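Local coordinates for protein insecticidal Delta-Endotoxin Cry8Ea1 (Bacillus Thuringiensis, PDB 3EB7) that is an insecticidal delta-endotoxin of the three-domain Cry family, toxic to beetle larvae of Holotrichia parallela and probably acting by forming pores in gut-cell membranes, at residues K199-Y204 / N264-T269; P131-Y136 / L213-I218; M52-A57 / R208-L213. All coordinates share one frame; numbering follows the deposited sequence.

Contact 1: residues K199-Y204 / N264-T269; sequences KQWVEY and NTLEST
Trp201 and Glu267 meet at the interdomain face of a three-domain Cry toxin, where helix 198-220 of the N-terminal helical bundle lies against the short helix 263-270 of the following beta-rich domain. The segment axes come within 9.7 Å and are inclined at 47°. Trp201 supplies two different surfaces. On one face, Leu266 CB sits 3.8 Å from the centroid of the five-membered ring of Trp201, almost directly along the ring normal, a CH-pi contact, while Leu266 CD1 reaches back to Trp201 CB. At the indole edge Trp201 NE1 donates a hydrogen bond to Glu267 OE1, 2.7 Å long with an N-H...O angle of 150°. The acceptor stands somewhat off the indole plane and offers its anti lone pair. A bend at chi2 (69°) in Glu267 folds the carboxylate back toward the indole edge. The other oxygen, OE2, forms a salt bridge with Arg208, so both carboxylate oxygens have partners on the bundle helix, which probably restricts the rotation of the group and may favour its charged form. Phe263 packs edge-to-face with both Trp201 and Tyr204. One turn beyond Trp201, Tyr204 stands with its ring nearly perpendicular to the carboxylate, CE1 3.8 Å from Glu267 OE1.

Contact 2: residues P131-Y136 / L213-I218; sequences PLLSVY and LSVLDI
The torsions of Leu133 and Val215 bring the two side chains together. In Val215, chi1 of 173° places CG1 anti to the backbone N and leaves CG2 anti to the carbonyl carbon, so the two methyls form a fork directed at the opposite helix. In Leu133, chi1 of -136° lies well away from a staggered value, and so does chi2 at -142°; the CA-CB bond does not aim at Val215, yet the end of the chain comes round to it. The result is measurable at one atom: Leu133 CD1 is 3.8 Å from Val215 CG1 and 3.8 Å from Val215 CG2, and thus rests across both prongs, the two side chains meeting at about a right angle. The CG2 methyl has a second neighbour, since Val215 CG2 lies 3.9 Å from the backbone CA of Ser134. The backbones come close here, the CA atoms of Ser134 and Val215 being 5.7 Å apart. Within the helical bundle of the toxin, this is where the first turn of helix 133-153, with Leu132 in the N-cap position, abuts helix 198-220 at a wider pi-type turn spanning 213-216. Small residues border the valine: Ser134 CB and Ser214 CB face each other at 4.1 Å. The hydroxyl of Ser214 is occupied within its own helix, where OG is hydrogen-bonded to the carbonyl oxygen of Glu210. Helix 161-191 covers the apolar pair from a further direction, His181 and Trp185 touching Leu133 and Cys182 touching Val215.

Contact 3: residues M52-A57 / R208-L213; sequences MEQVEA and RREMTL
Met211 reaches Val55 by a chain that turns twice. From CB, the first torsion sets CG anti to the carbonyl carbon, beside the backbone N; the CA-CB bond itself does not aim at the segment 52-57, and the later bends bring the end of the side chain closer to it. Rotation about CB-CG (chi2 -54°) places Met211 SD 3.8 Å from Val55 CG2. Rotation about CG-SD (chi3 -85°) then carries Met211 CE over the branched end of the valine, 3.7 Å from Val55 CG2 and 4.1 Å from Val55 CG1. The terminal methyl therefore meets both valine methyls, while the sulfur meets one of them, and the two side chains cross at about a right angle. The backbones stand well apart, and the nearest CA atoms, of Val55 and Met211, are 8.4 Å from each other. This apolar bridge lies inside the N-terminal helical bundle, linking helix 47-59 to helix 198-220. The same methionine also touches Leu133 on helix 133-153 and Tyr186 on helix 161-191, and Val55 touches Ser134, which places the contact where four helices converge. Beside it Gln54 and Glu210 meet. Their two side chains are extended beyond CG and overlap while running in opposite senses, with the amide and carboxylate planes within 26° of coplanar. Along this overlap the aliphatic part of the glutamine takes part as well, Gln54 CG lying 3.5 Å from Glu210 OE1.

From the N terminus, helix 47-59 comes first, and contact 3 closes the longest loop, 150 residues, when the chain returns at 208-213. Segment 131-136 opens the next, closed by contact 2 at 213-218 after 76 residues. Segment 199-204 opens the last, which contact 1 closes at 264-269. No loop encloses another: all three cross pairwise, because the last of them opens, at 199-204, before the first closes at 208-213. Contacts 2 and 3 share Leu213, have centres about 7 Å apart and join helices within the bundle; contact 1, centred about 17 Å from contact 3, ties that bundle to the next domain. Arg208, in segment 208-213, joins contact 3 to contact 1.

Contact 1: residues K199-Y204 / N264-T269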
loop_
_atom_site.group_PDB
_atom_site.type_symbol
_atom_site.label_atom_id
_atom_site.label_comp_id
_atom_site.label_asym_id
_atom_site.label_seq_id
_atom_site.Cartn_x
_atom_site.Cartn_y
_atom_site.Cartn_z
ATOM N N LYS A 199 -21.474 10.872 -6.877
ATOM C CA LYS A 199 -21.432 10.863 -5.433
ATOM C C LYS A 199 -21.091 9.460 -4.981
ATOM O O LYS A 199 -20.198 9.275 -4.152
ATOM C CB LYS A 199 -22.785 11.286 -4.864
ATOM C CG LYS A 199 -22.906 11.279 -3.337
ATOM C CD LYS A 199 -24.309 11.666 -2.947
ATOM C CE LYS A 199 -24.596 11.390 -1.453
ATOM N NZ LYS A 199 -24.574 12.625 -0.632
ATOM N N GLN A 200 -21.786 8.465 -5.539
ATOM C CA GLN A 200 -21.450 7.073 -5.283
ATOM C C GLN A 200 -20.003 6.760 -5.651
ATOM O O GLN A 200 -19.332 6.054 -4.938
ATOM C CB GLN A 200 -22.388 6.193 -6.066
ATOM C CG GLN A 200 -23.809 6.168 -5.460
ATOM C CD GLN A 200 -24.814 5.517 -6.377
ATOM O OE1 GLN A 200 -24.675 5.545 -7.594
ATOM N NE2 GLN A 200 -25.853 4.945 -5.794
ATOM N N TRP A 201 -19.503 7.302 -6.764
ATOM C CA TRP A 201 -18.104 7.075 -7.091
ATOM C C TRP A 201 -17.152 7.572 -5.960
ATOM O O TRP A 201 -16.229 6.871 -5.568
ATOM C CB TRP A 201 -17.751 7.661 -8.457
ATOM C CG TRP A 201 -16.388 7.204 -8.836
ATOM C CD1 TRP A 201 -16.060 6.098 -9.571
ATOM C CD2 TRP A 201 -15.143 7.834 -8.467
ATOM N NE1 TRP A 201 -14.690 5.999 -9.662
ATOM C CE2 TRP A 201 -14.111 7.060 -9.015
ATOM C CE3 TRP A 201 -14.818 8.986 -7.733
ATOM C CZ2 TRP A 201 -12.764 7.390 -8.855
ATOM C CZ3 TRP A 201 -13.473 9.316 -7.555
ATOM C CH2 TRP A 201 -12.465 8.523 -8.119
ATOM N N VAL A 202 -17.397 8.777 -5.443
ATOM C CA VAL A 202 -16.601 9.319 -4.300
ATOM C C VAL A 202 -16.566 8.343 -3.106
ATOM O O VAL A 202 -15.502 8.093 -2.523
ATOM C CB VAL A 202 -17.115 10.733 -3.872
ATOM C CG1 VAL A 202 -16.367 11.260 -2.632
ATOM C CG2 VAL A 202 -16.980 11.696 -5.008
ATOM N N GLU A 203 -17.716 7.759 -2.793
ATOM C CA GLU A 203 -17.858 6.793 -1.698
ATOM C C GLU A 203 -17.094 5.508 -1.958
ATOM O O GLU A 203 -16.377 4.977 -1.090
ATOM C CB GLU A 203 -19.347 6.499 -1.458
ATOM C CG GLU A 203 -20.117 7.781 -1.054
ATOM C CD GLU A 203 -21.654 7.663 -1.130
ATOM O OE1 GLU A 203 -22.312 8.595 -0.650
ATOM O OE2 GLU A 203 -22.211 6.674 -1.652
ATOM N N TYR A 204 -17.231 5.025 -3.183
ATOM C CA TYR A 204 -16.605 3.780 -3.602
ATOM C C TYR A 204 -15.076 3.947 -3.557
ATOM O O TYR A 204 -14.356 3.134 -3.005
ATOM C CB TYR A 204 -17.132 3.502 -5.035
ATOM C CG TYR A 204 -16.471 2.399 -5.809
ATOM C CD1 TYR A 204 -15.318 2.644 -6.569
ATOM C CD2 TYR A 204 -16.995 1.104 -5.781
ATOM C CE1 TYR A 204 -14.710 1.625 -7.311
ATOM C CE2 TYR A 204 -16.418 0.090 -6.501
ATOM C CZ TYR A 204 -15.278 0.345 -7.282
ATOM O OH TYR A 204 -14.709 -0.705 -8.007
ATOM N N ASN A 264 -19.230 5.113 -14.044
ATOM C CA ASN A 264 -18.328 4.462 -15.004
ATOM C C ASN A 264 -17.458 5.467 -15.722
ATOM O O ASN A 264 -16.275 5.183 -15.994
ATOM C CB ASN A 264 -19.054 3.605 -16.030
ATOM C CG ASN A 264 -19.729 2.381 -15.415
ATOM O OD1 ASN A 264 -19.312 1.863 -14.376
ATOM N ND2 ASN A 264 -20.781 1.901 -16.081
ATOM N N THR A 265 -18.013 6.625 -16.054
ATOM C CA THR A 265 -17.202 7.663 -16.698
ATOM C C THR A 265 -16.073 8.140 -15.755
ATOM O O THR A 265 -14.947 8.325 -16.190
ATOM C CB THR A 265 -18.081 8.842 -17.096
ATOM O OG1 THR A 265 -19.224 8.367 -17.832
ATOM C CG2 THR A 265 -17.320 9.859 -17.901
ATOM N N LEU A 266 -16.374 8.336 -14.471
ATOM C CA LEU A 266 -15.349 8.726 -13.483
ATOM C C LEU A 266 -14.280 7.645 -13.268
ATOM O O LEU A 266 -13.093 7.961 -13.212
ATOM C CB LEU A 266 -15.965 9.117 -12.130
ATOM C CG LEU A 266 -16.881 10.348 -12.155
ATOM C CD1 LEU A 266 -17.116 10.810 -10.739
ATOM C CD2 LEU A 266 -16.246 11.531 -13.016
ATOM N N GLU A 267 -14.708 6.398 -13.132
ATOM C CA GLU A 267 -13.772 5.301 -12.907
ATOM C C GLU A 267 -12.799 5.163 -14.090
ATOM O O GLU A 267 -11.607 4.973 -13.905
ATOM C CB GLU A 267 -14.512 3.975 -12.638
ATOM C CG GLU A 267 -13.603 2.798 -12.278
ATOM C CD GLU A 267 -12.910 2.905 -10.875
ATOM O OE1 GLU A 267 -13.249 3.789 -10.055
ATOM O OE2 GLU A 267 -12.018 2.072 -10.578
ATOM N N SER A 268 -13.297 5.319 -15.302
ATOM C CA SER A 268 -12.427 5.211 -16.468
ATOM C C SER A 268 -11.625 6.511 -16.791
ATOM O O SER A 268 -10.677 6.486 -17.572
ATOM C CB SER A 268 -13.229 4.660 -17.658
ATOM O OG SER A 268 -13.733 5.733 -18.405
ATOM N N THR A 269 -11.953 7.623 -16.134
ATOM C CA THR A 269 -11.248 8.888 -16.363
ATOM C C THR A 269 -10.348 9.330 -15.190
ATOM O O THR A 269 -9.218 9.799 -15.435
ATOM C CB THR A 269 -12.230 10.037 -16.701
ATOM O OG1 THR A 269 -13.196 9.607 -17.673
ATOM C CG2 THR A 269 -11.505 11.233 -17.209
#

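Contact 2: residues P131-Y136 / L213-I218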
loop_
_atom_site.group_PDB
_atom_site.type_symbol
_atom_site.label_atom_id
_atom_site.label_comp_id
_atom_site.label_asym_id
_atom_site.label_seq_id
_atom_site.Cartn_x
_atom_site.Cartn_y
_atom_site.Cartn_z
ATOM N N PRO A 131 -17.989 -4.578 7.850
ATOM C CA PRO A 131 -17.756 -3.530 8.856
ATOM C C PRO A 131 -16.682 -3.906 9.914
ATOM O O PRO A 131 -16.076 -3.014 10.508
ATOM C CB PRO A 131 -19.140 -3.331 9.504
ATOM C CG PRO A 131 -19.896 -4.591 9.169
ATOM C CD PRO A 131 -19.393 -5.013 7.820
ATOM N N LEU A 132 -16.446 -5.206 10.108
ATOM C CA LEU A 132 -15.423 -5.685 11.060
ATOM C C LEU A 132 -14.059 -5.991 10.433
ATOM O O LEU A 132 -13.183 -6.498 11.111
ATOM C CB LEU A 132 -15.913 -6.934 11.809
ATOM C CG LEU A 132 -17.087 -6.821 12.792
ATOM C CD1 LEU A 132 -17.682 -8.244 12.995
ATOM C CD2 LEU A 132 -16.695 -6.184 14.161
ATOM N N LEU A 133 -13.885 -5.674 9.154
ATOM C CA LEU A 133 -12.666 -6.039 8.392
ATOM C C LEU A 133 -11.391 -5.365 8.880
ATOM O O LEU A 133 -10.360 -6.033 9.011
ATOM C CB LEU A 133 -12.834 -5.706 6.924
ATOM C CG LEU A 133 -12.400 -6.676 5.822
ATOM C CD1 LEU A 133 -11.793 -5.896 4.669
ATOM C CD2 LEU A 133 -11.523 -7.840 6.271
ATOM N N SER A 134 -11.431 -4.051 9.143
ATOM C CA SER A 134 -10.210 -3.410 9.690
ATOM C C SER A 134 -9.814 -3.927 11.110
ATOM O O SER A 134 -8.635 -4.155 11.362
ATOM C CB SER A 134 -10.171 -1.873 9.527
ATOM O OG SER A 134 -11.198 -1.211 10.240
ATOM N N VAL A 135 -10.796 -4.193 11.991
ATOM C CA VAL A 135 -10.524 -4.934 13.235
ATOM C C VAL A 135 -9.865 -6.286 12.899
ATOM O O VAL A 135 -8.797 -6.645 13.420
ATOM C CB VAL A 135 -11.847 -5.163 14.082
ATOM C CG1 VAL A 135 -11.644 -6.218 15.193
ATOM C CG2 VAL A 135 -12.355 -3.848 14.687
ATOM N N TYR A 136 -10.511 -7.045 12.018
ATOM C CA TYR A 136 -10.008 -8.367 11.652
ATOM C C TYR A 136 -8.561 -8.324 11.154
ATOM O O TYR A 136 -7.730 -9.084 11.639
ATOM C CB TYR A 136 -10.921 -8.976 10.603
ATOM C CG TYR A 136 -10.496 -10.354 10.156
ATOM C CD1 TYR A 136 -11.144 -11.494 10.644
ATOM C CD2 TYR A 136 -9.439 -10.520 9.233
ATOM C CE1 TYR A 136 -10.764 -12.753 10.218
ATOM C CE2 TYR A 136 -9.035 -11.783 8.817
ATOM C CZ TYR A 136 -9.715 -12.894 9.288
ATOM O OH TYR A 136 -9.338 -14.161 8.861
ATOM N N LEU A 213 -5.194 1.084 2.625
ATOM C CA LEU A 213 -4.382 1.538 3.748
ATOM C C LEU A 213 -4.581 0.718 5.024
ATOM O O LEU A 213 -3.611 0.366 5.663
ATOM C CB LEU A 213 -4.668 3.027 4.069
ATOM C CG LEU A 213 -4.335 4.030 2.995
ATOM C CD1 LEU A 213 -5.001 5.330 3.285
ATOM C CD2 LEU A 213 -2.814 4.171 2.828
ATOM N N SER A 214 -5.833 0.423 5.378
ATOM C CA SER A 214 -6.174 -0.223 6.668
ATOM C C SER A 214 -6.211 -1.751 6.677
ATOM O O SER A 214 -6.318 -2.364 7.749
ATOM C CB SER A 214 -7.551 0.262 7.174
ATOM O OG SER A 214 -7.624 1.685 7.192
ATOM N N VAL A 215 -6.198 -2.365 5.498
ATOM C CA VAL A 215 -6.434 -3.785 5.426
ATOM C C VAL A 215 -5.390 -4.378 4.509
ATOM O O VAL A 215 -4.551 -5.117 4.961
ATOM C CB VAL A 215 -7.894 -4.162 4.961
ATOM C CG1 VAL A 215 -8.008 -5.720 4.749
ATOM C CG2 VAL A 215 -8.909 -3.751 5.980
ATOM N N LEU A 216 -5.443 -4.031 3.229
ATOM C CA LEU A 216 -4.515 -4.557 2.236
ATOM C C LEU A 216 -3.042 -4.351 2.538
ATOM O O LEU A 216 -2.263 -5.292 2.403
ATOM C CB LEU A 216 -4.853 -4.040 0.825
ATOM C CG LEU A 216 -6.245 -4.403 0.293
ATOM C CD1 LEU A 216 -6.257 -3.963 -1.115
ATOM C CD2 LEU A 216 -6.607 -5.954 0.435
ATOM N N ASP A 217 -2.656 -3.136 2.926
ATOM C CA ASP A 217 -1.225 -2.813 3.171
ATOM C C ASP A 217 -0.620 -3.656 4.292
ATOM O O ASP A 217 0.508 -4.138 4.155
ATOM C CB ASP A 217 -0.995 -1.300 3.450
ATOM C CG ASP A 217 -1.128 -0.414 2.160
ATOM O OD1 ASP A 217 -1.258 -1.020 1.031
ATOM O OD2 ASP A 217 -1.109 0.863 2.271
ATOM N N ILE A 218 -1.339 -3.859 5.401
ATOM C CA ILE A 218 -0.749 -4.699 6.465
ATOM C C ILE A 218 -0.740 -6.203 6.085
ATOM O O ILE A 218 0.185 -6.931 6.392
ATOM C CB ILE A 218 -1.379 -4.473 7.896
ATOM C CG1 ILE A 218 -0.461 -5.060 8.973
ATOM C CG2 ILE A 218 -2.781 -5.080 8.004
ATOM C CD1 ILE A 218 0.950 -4.494 8.950
#

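Contact 3: residues M52-A57 / R208-L213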
loop_
_atom_site.group_PDB
_atom_site.type_symbol
_atom_site.label_atom_id
_atom_site.label_comp_id
_atom_site.label_asym_id
_atom_site.label_seq_id
_atom_site.Cartn_x
_atom_site.Cartn_y
_atom_site.Cartn_z
ATOM N N MET A 52 -14.024 -0.005 13.946
ATOM C CA MET A 52 -15.392 -0.374 13.618
ATOM C C MET A 52 -16.153 0.825 13.066
ATOM O O MET A 52 -16.823 0.735 12.022
ATOM C CB MET A 52 -16.110 -0.923 14.845
ATOM C CG MET A 52 -15.535 -2.192 15.376
ATOM S SD MET A 52 -16.582 -2.819 16.744
ATOM C CE MET A 52 -15.545 -4.172 17.337
ATOM N N GLU A 53 -16.043 1.950 13.759
ATOM C CA GLU A 53 -16.670 3.191 13.314
ATOM C C GLU A 53 -16.233 3.599 11.904
ATOM O O GLU A 53 -17.049 4.061 11.086
ATOM C CB GLU A 53 -16.413 4.319 14.320
ATOM C CG GLU A 53 -17.026 4.048 15.701
ATOM C CD GLU A 53 -16.812 5.205 16.705
ATOM O OE1 GLU A 53 -16.210 6.243 16.360
ATOM O OE2 GLU A 53 -17.244 5.081 17.870
ATOM N N GLN A 54 -14.951 3.434 11.623
ATOM C CA GLN A 54 -14.425 3.682 10.277
ATOM C C GLN A 54 -15.211 2.944 9.180
ATOM O O GLN A 54 -15.766 3.549 8.289
ATOM C CB GLN A 54 -12.937 3.279 10.208
ATOM C CG GLN A 54 -12.367 3.424 8.834
ATOM C CD GLN A 54 -11.048 2.685 8.651
ATOM O OE1 GLN A 54 -10.229 3.084 7.817
ATOM N NE2 GLN A 54 -10.833 1.622 9.423
ATOM N N VAL A 55 -15.248 1.620 9.250
ATOM C CA VAL A 55 -15.802 0.847 8.146
ATOM C C VAL A 55 -17.331 0.995 8.141
ATOM O O VAL A 55 -17.922 1.035 7.092
ATOM C CB VAL A 55 -15.258 -0.605 8.155
ATOM C CG1 VAL A 55 -15.651 -1.379 6.874
ATOM C CG2 VAL A 55 -13.709 -0.562 8.262
ATOM N N GLU A 56 -17.957 1.119 9.315
ATOM C CA GLU A 56 -19.399 1.434 9.396
ATOM C C GLU A 56 -19.741 2.743 8.682
ATOM O O GLU A 56 -20.739 2.821 7.961
ATOM C CB GLU A 56 -19.906 1.454 10.850
ATOM C CG GLU A 56 -19.952 0.069 11.574
ATOM C CD GLU A 56 -20.332 0.236 13.079
ATOM O OE1 GLU A 56 -21.443 -0.188 13.506
ATOM O OE2 GLU A 56 -19.522 0.845 13.844
ATOM N N ALA A 57 -18.931 3.776 8.895
ATOM C CA ALA A 57 -19.078 5.031 8.145
ATOM C C ALA A 57 -18.852 4.858 6.604
ATOM O O ALA A 57 -19.542 5.468 5.826
ATOM C CB ALA A 57 -18.162 6.140 8.732
ATOM N N ARG A 208 -12.143 2.093 -1.213
ATOM C CA ARG A 208 -10.945 1.642 -1.871
ATOM C C ARG A 208 -9.651 2.195 -1.281
ATOM O O ARG A 208 -8.743 1.427 -0.944
ATOM C CB ARG A 208 -10.981 1.989 -3.367
ATOM C CG ARG A 208 -9.682 1.593 -4.057
ATOM C CD ARG A 208 -9.706 1.611 -5.602
ATOM N NE ARG A 208 -10.419 2.762 -6.163
ATOM C CZ ARG A 208 -11.038 2.762 -7.343
ATOM N NH1 ARG A 208 -11.035 1.689 -8.135
ATOM N NH2 ARG A 208 -11.659 3.854 -7.747
ATOM N N ARG A 209 -9.537 3.520 -1.188
ATOM C CA ARG A 209 -8.319 4.093 -0.585
ATOM C C ARG A 209 -8.147 3.687 0.907
ATOM O O ARG A 209 -7.092 3.188 1.321
ATOM C CB ARG A 209 -8.270 5.627 -0.753
ATOM C CG ARG A 209 -7.086 6.297 0.038
ATOM C CD ARG A 209 -7.127 7.808 0.028
ATOM N NE ARG A 209 -8.195 8.365 0.866
ATOM C CZ ARG A 209 -9.372 8.813 0.403
ATOM N NH1 ARG A 209 -9.668 8.787 -0.904
ATOM N NH2 ARG A 209 -10.264 9.315 1.253
ATOM N N GLU A 210 -9.175 3.901 1.710
ATOM C CA GLU A 210 -9.046 3.672 3.139
ATOM C C GLU A 210 -8.740 2.237 3.484
ATOM O O GLU A 210 -7.948 1.998 4.371
ATOM C CB GLU A 210 -10.297 4.140 3.893
ATOM C CG GLU A 210 -10.391 5.671 3.979
ATOM C CD GLU A 210 -11.371 6.145 5.083
ATOM O OE1 GLU A 210 -11.681 5.355 6.047
ATOM O OE2 GLU A 210 -11.804 7.318 4.976
ATOM N N MET A 211 -9.375 1.294 2.788
ATOM C CA MET A 211 -9.173 -0.130 3.073
ATOM C C MET A 211 -7.918 -0.725 2.468
ATOM O O MET A 211 -7.425 -1.726 2.947
ATOM C CB MET A 211 -10.409 -0.968 2.680
ATOM C CG MET A 211 -11.700 -0.530 3.399
ATOM S SD MET A 211 -11.527 -0.485 5.212
ATOM C CE MET A 211 -11.879 -2.213 5.554
ATOM N N THR A 212 -7.398 -0.120 1.410
ATOM C CA THR A 212 -6.073 -0.459 0.952
ATOM C C THR A 212 -5.087 -0.137 2.076
ATOM O O THR A 212 -4.241 -0.970 2.410
ATOM C CB THR A 212 -5.705 0.366 -0.273
ATOM O OG1 THR A 212 -6.673 0.131 -1.305
ATOM C CG2 THR A 212 -4.271 0.008 -0.791
ATOM N N LEU A 213 -5.194 1.084 2.625
ATOM C CA LEU A 213 -4.382 1.538 3.748
ATOM C C LEU A 213 -4.581 0.718 5.024
ATOM O O LEU A 213 -3.611 0.366 5.663
ATOM C CB LEU A 213 -4.668 3.027 4.069
ATOM C CG LEU A 213 -4.335 4.030 2.995
ATOM C CD1 LEU A 213 -5.001 5.330 3.285
ATOM C CD2 LEU A 213 -2.814 4.171 2.828
#